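Local coordinates for protein tryparedoxin (Crithidia fasciculata, PDB 1O8X) that probably works as a thioredoxin-like dithiol-disulfide oxidoreductase that passes electrons in the trypanosomatid defence against oxidative stress, at residues V31-S36 against I113-D118. The protein carries 1 engineered substitution. Residues are numbered along the deposited sequence; the frame is centred on the assembly and turned at random.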
# COMPACT_ATOMS: atom_id res chain seq x y z
N VAL A 31 7.80 -0.58 2.68
CA VAL A 31 6.62 0.12 2.18
C VAL A 31 5.75 -0.87 1.43
O VAL A 31 6.21 -1.47 0.46
CB VAL A 31 7.00 1.30 1.26
CG1 VAL A 31 5.76 1.94 0.67
CG2 VAL A 31 7.80 2.33 2.06
N PHE A 32 4.51 -1.02 1.87
CA PHE A 32 3.57 -1.87 1.16
C PHE A 32 2.66 -1.01 0.30
O PHE A 32 1.92 -0.16 0.81
CB PHE A 32 2.67 -2.61 2.14
CG PHE A 32 3.34 -3.73 2.88
CD1 PHE A 32 3.66 -3.55 4.22
CD2 PHE A 32 3.57 -4.97 2.27
CE1 PHE A 32 4.25 -4.56 4.95
CE2 PHE A 32 4.18 -6.00 2.99
CZ PHE A 32 4.51 -5.80 4.34
N PHE A 33 2.66 -1.26 -1.00
CA PHE A 33 1.67 -0.70 -1.92
C PHE A 33 0.43 -1.56 -1.87
O PHE A 33 0.49 -2.77 -2.13
CB PHE A 33 2.24 -0.67 -3.34
CG PHE A 33 3.45 0.19 -3.48
CD1 PHE A 33 4.66 -0.37 -3.88
CD2 PHE A 33 3.39 1.56 -3.21
CE1 PHE A 33 5.80 0.43 -4.03
CE2 PHE A 33 4.52 2.36 -3.35
CZ PHE A 33 5.73 1.79 -3.77
N TYR A 34 -0.69 -0.95 -1.48
CA TYR A 34 -1.97 -1.65 -1.35
C TYR A 34 -2.86 -1.24 -2.50
O TYR A 34 -3.35 -0.12 -2.56
CB TYR A 34 -2.63 -1.31 -0.01
CG TYR A 34 -3.96 -2.02 0.19
CD1 TYR A 34 -4.12 -3.36 -0.19
CD2 TYR A 34 -5.05 -1.36 0.76
CE1 TYR A 34 -5.33 -4.02 0.00
CE2 TYR A 34 -6.28 -2.03 0.95
CZ TYR A 34 -6.39 -3.36 0.59
OH TYR A 34 -7.57 -4.07 0.76
N PHE A 35 -3.02 -2.16 -3.45
CA PHE A 35 -3.87 -1.93 -4.62
C PHE A 35 -5.27 -2.42 -4.30
O PHE A 35 -5.48 -3.61 -4.00
CB PHE A 35 -3.32 -2.69 -5.84
CG PHE A 35 -1.91 -2.29 -6.20
CD1 PHE A 35 -0.82 -2.87 -5.57
CD2 PHE A 35 -1.69 -1.29 -7.14
CE1 PHE A 35 0.48 -2.47 -5.88
CE2 PHE A 35 -0.38 -0.91 -7.47
CZ PHE A 35 0.69 -1.49 -6.83
N SER A 36 -6.22 -1.50 -4.33
CA SER A 36 -7.61 -1.82 -3.99
C SER A 36 -8.53 -0.77 -4.58
O SER A 36 -8.06 0.16 -5.22
CB SER A 36 -7.79 -1.94 -2.47
OG SER A 36 -9.06 -2.51 -2.22
N ILE A 113 2.02 -5.34 -2.13
CA ILE A 113 3.41 -5.54 -2.53
C ILE A 113 4.32 -4.73 -1.65
O ILE A 113 4.17 -3.51 -1.54
CB ILE A 113 3.56 -5.17 -4.00
CG1 ILE A 113 2.63 -6.11 -4.78
CG2 ILE A 113 5.04 -5.21 -4.47
CD1 ILE A 113 2.80 -6.18 -6.22
N GLY A 114 5.29 -5.39 -1.03
CA GLY A 114 6.21 -4.72 -0.13
C GLY A 114 7.56 -4.51 -0.76
O GLY A 114 8.13 -5.45 -1.32
N VAL A 115 8.04 -3.27 -0.69
CA VAL A 115 9.35 -2.90 -1.19
C VAL A 115 10.16 -2.22 -0.09
O VAL A 115 9.59 -1.56 0.80
CB VAL A 115 9.26 -2.00 -2.46
CG1 VAL A 115 8.36 -2.63 -3.53
CG2 VAL A 115 8.77 -0.60 -2.13
N ASP A 116 11.47 -2.34 -0.14
CA ASP A 116 12.32 -1.63 0.79
C ASP A 116 12.42 -0.17 0.32
O ASP A 116 12.82 0.08 -0.82
CB ASP A 116 13.69 -2.30 0.80
CG ASP A 116 14.65 -1.59 1.68
OD1 ASP A 116 14.41 -1.52 2.90
OD2 ASP A 116 15.67 -1.06 1.20
N ALA A 117 12.08 0.79 1.17
CA ALA A 117 12.13 2.21 0.77
C ALA A 117 13.51 2.67 0.31
O ALA A 117 13.61 3.37 -0.69
CB ALA A 117 11.66 3.12 1.89
N ASP A 118 14.56 2.27 1.02
CA ASP A 118 15.88 2.83 0.74
C ASP A 118 16.49 2.28 -0.55
O ASP A 118 17.08 3.02 -1.31
CB ASP A 118 16.82 2.55 1.90
CG ASP A 118 16.49 3.36 3.14
OD1 ASP A 118 15.69 4.32 3.09
OD2 ASP A 118 17.02 3.06 4.22
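Phe33 lies crosswise to Val115 at about a right angle, its CE1 meeting Val115 CG2 at 3.7 Å, on one face of the central sheet of the thioredoxin fold. Here strand 30-36, which leads toward Cys40, whose disulfide partner in the natural protein is replaced here by the engineered Ala43, runs antiparallel to strand 111-116. Phe33 CG sits anti to its own carbonyl carbon (chi1 -62°), and this swings the ring back along the strand toward Val115, with Val31 CG1 over one face of the ring, toward its rim. Phe35 shares the face, its CE1 coming obliquely to within 4.4 Å of Ile113 CG1, and Leu100 of helix 94-103 packs on both phenylalanines. At the far end of the pairing, Val31 CG2 touches Ala117 CB just past the strand.

On the other face, Phe32 reaches the Gly114 backbone obliquely through CD2, 3.6 Å from Gly114 CA. Phe63 meets the same ring edge-to-face.

Between the two faces, Val31 pairs with Val115 and Phe33 with Ile113 through two backbone hydrogen bonds each. The Phe32-Gly114 pair between them is non-hydrogen-bonded, and its CA atoms come within 4.1 Å. Gly114 CA also makes a CA-H...O contact of 3.3 Å to Val31 O, the same oxygen that accepts Val115 N at 2.8 Å.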